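Local coordinates for protein GCN5-related N-acetyltransferase (PDB 4H89) that probably transfers acyl groups, most likely acetyl, as a member of the GCN5-related N-acetyltransferase family, at residues V138-W141 / Q142-F146. Numbering follows the deposited sequence.
Sequences VKLW and QSLGF
Phe146 folds back on Trp141 where helix 135-143 ends in a Schellman motif. Gly145, at positive phi (102°), is its C-prime residue: Phe146 N hydrogen-bonds to Trp141 O at 3.0 Å, and Gly145 N to Gln142 O. Leu144 N reaches Trp141 O from the other face of the carbonyl plane, so two N-H groups grip that oxygen. From Phe146 CB outward, CB lies 3.4 Å from Trp141 O and 4.0 Å from Trp141 CB. With CG anti to its own carbonyl carbon (chi1 -72°), the ring swings back beside Trp141 CB, and CD1 comes 3.5 Å from Trp141 O, which sits in the ring plane at its edge. The phenyl face then receives the indole edge in an inclined edge-to-face stack, planes at 57°. Were an alanine to stand here, the indole edge would probably lose this aromatic face and a gap open beside it. In the same last turn, Ser143 OG donates to Leu140 O (2.7 Å) in the carbonyl plane, on a lone pair, while a water links Lys139 NZ to Gln142 OE1. On the sheet, Phe127 of strand 124-131 stacks on Phe146 and meets Trp141 edge-to-face, and Met169 of strand 164-172 touches Trp141 and Gln142. Cys110 of helix 105-119 packs against Trp141 and Leu144.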
ATOM      1  N   VAL A 138      13.270   7.299  11.029  1.00 14.61           N
ATOM      2  CA  VAL A 138      12.719   8.566  10.623  1.00 15.58           C
ATOM      3  C   VAL A 138      13.819   9.583  10.413  1.00 15.60           C
ATOM      4  O   VAL A 138      13.888  10.243   9.386  1.00 16.15           O
ATOM      5  CB  VAL A 138      11.642   9.104  11.596  1.00 17.09           C
ATOM      6  CG1 VAL A 138      11.148  10.450  11.121  1.00 17.12           C
ATOM      7  CG2 VAL A 138      10.440   8.152  11.664  1.00 18.44           C
ATOM      8  N   LYS A 139      14.669   9.762  11.413  1.00 16.18           N
ATOM      9  CA  LYS A 139      15.736  10.734  11.341  1.00 17.29           C
ATOM     10  C   LYS A 139      16.745  10.390  10.256  1.00 16.02           C
ATOM     11  O   LYS A 139      17.273  11.280   9.603  1.00 15.95           O
ATOM     12  CB  LYS A 139      16.394  10.907  12.714  1.00 19.92           C
ATOM     13  CG  LYS A 139      15.407  11.578  13.682  1.00 21.76           C
ATOM     14  CD  LYS A 139      16.051  11.793  15.030  1.00 30.00           C
ATOM     15  CE  LYS A 139      15.058  12.349  16.045  1.00 37.51           C
ATOM     16  NZ  LYS A 139      14.384  13.593  15.556  1.00 42.78           N
ATOM     17  N   LEU A 140      17.028   9.109  10.065  1.00 15.90           N
ATOM     18  CA  LEU A 140      17.949   8.692   9.021  1.00 14.99           C
ATOM     19  C   LEU A 140      17.358   9.046   7.658  1.00 15.14           C
ATOM     20  O   LEU A 140      18.025   9.654   6.837  1.00 15.43           O
ATOM     21  CB  LEU A 140      18.213   7.173   9.107  1.00 16.61           C
ATOM     22  CG  LEU A 140      18.993   6.549   7.932  1.00 18.67           C
ATOM     23  CD1 LEU A 140      20.361   7.167   7.811  1.00 22.21           C
ATOM     24  CD2 LEU A 140      19.092   5.036   8.074  1.00 23.21           C
ATOM     25  N   TRP A 141      16.083   8.742   7.456  1.00 15.17           N
ATOM     26  CA  TRP A 141      15.465   9.049   6.175  1.00 15.11           C
ATOM     27  C   TRP A 141      15.430  10.569   5.951  1.00 14.74           C
ATOM     28  O   TRP A 141      15.692  11.031   4.840  1.00 15.05           O
ATOM     29  CB  TRP A 141      14.064   8.486   6.065  1.00 16.57           C
ATOM     30  CG  TRP A 141      13.855   7.061   6.319  1.00 21.22           C
ATOM     31  CD1 TRP A 141      12.679   6.485   6.836  1.00 23.34           C
ATOM     32  CD2 TRP A 141      14.741   6.019   6.122  1.00 21.08           C
ATOM     33  NE1 TRP A 141      12.807   5.175   6.937  1.00 25.27           N
ATOM     34  CE2 TRP A 141      14.055   4.831   6.488  1.00 21.66           C
ATOM     35  CE3 TRP A 141      16.028   5.921   5.649  1.00 20.64           C
ATOM     36  CZ2 TRP A 141      14.642   3.587   6.453  1.00 28.00           C
ATOM     37  CZ3 TRP A 141      16.628   4.692   5.633  1.00 26.57           C
ATOM     38  CH2 TRP A 141      15.938   3.523   6.007  1.00 29.70           C
ATOM     39  N   GLN A 142      15.104  11.345   6.979  1.00 14.81           N
ATOM     40  CA  GLN A 142      15.170  12.810   6.864  1.00 13.18           C
ATOM     41  C   GLN A 142      16.567  13.267   6.458  1.00 14.22           C
ATOM     42  O   GLN A 142      16.707  14.190   5.638  1.00 16.50           O
ATOM     43  CB  GLN A 142      14.711  13.479   8.166  1.00 16.43           C
ATOM     44  CG  GLN A 142      13.212  13.337   8.373  1.00 16.86           C
ATOM     45  CD  GLN A 142      12.746  13.825   9.714  1.00 17.33           C
ATOM     46  OE1 GLN A 142      13.417  13.610  10.734  1.00 20.70           O
ATOM     47  NE2 GLN A 142      11.573  14.411   9.745  1.00 20.76           N
ATOM     48  N   SER A 143      17.600  12.666   7.045  1.00 15.27           N
ATOM     49  CA  SER A 143      18.979  13.043   6.719  1.00 16.86           C
ATOM     50  C   SER A 143      19.350  12.737   5.268  1.00 16.46           C
ATOM     51  O   SER A 143      20.297  13.320   4.740  1.00 18.94           O
ATOM     52  CB  SER A 143      19.982  12.377   7.665  1.00 18.52           C
ATOM     53  OG  SER A 143      20.259  11.028   7.318  1.00 20.03           O
ATOM     54  N   LEU A 144      18.569  11.857   4.635  1.00 14.36           N
ATOM     55  CA  LEU A 144      18.767  11.456   3.252  1.00 15.10           C
ATOM     56  C   LEU A 144      17.765  12.102   2.339  1.00 15.33           C
ATOM     57  O   LEU A 144      17.620  11.681   1.200  1.00 17.09           O
ATOM     58  CB  LEU A 144      18.715   9.944   3.124  1.00 16.15           C
ATOM     59  CG  LEU A 144      19.904   9.242   3.781  1.00 16.60           C
ATOM     60  CD1 LEU A 144      19.630   7.747   3.817  1.00 19.74           C
ATOM     61  CD2 LEU A 144      21.211   9.585   3.098  1.00 22.84           C
ATOM     62  N   GLY A 145      17.041  13.103   2.828  1.00 14.63           N
ATOM     63  CA  GLY A 145      16.203  13.925   1.981  1.00 14.99           C
ATOM     64  C   GLY A 145      14.719  13.648   1.990  1.00 15.46           C
ATOM     65  O   GLY A 145      13.971  14.332   1.313  1.00 15.96           O
ATOM     66  N   PHE A 146      14.270  12.651   2.735  1.00 13.48           N
ATOM     67  CA  PHE A 146      12.842  12.357   2.826  1.00 13.65           C
ATOM     68  C   PHE A 146      12.161  13.297   3.788  1.00 13.63           C
ATOM     69  O   PHE A 146      12.755  13.722   4.763  1.00 15.36           O
ATOM     70  CB  PHE A 146      12.605  10.920   3.312  1.00 13.59           C
ATOM     71  CG  PHE A 146      12.928   9.855   2.308  1.00 12.63           C
ATOM     72  CD1 PHE A 146      14.220   9.416   2.157  1.00 14.65           C
ATOM     73  CD2 PHE A 146      11.924   9.230   1.612  1.00 13.70           C
ATOM     74  CE1 PHE A 146      14.521   8.468   1.211  1.00 14.88           C
ATOM     75  CE2 PHE A 146      12.226   8.278   0.656  1.00 15.87           C
ATOM     76  CZ  PHE A 146      13.510   7.862   0.491  1.00 15.00           C
TER
HETATM   77  O   HOH W   1      12.152  13.422  13.207  1.00 27.36           O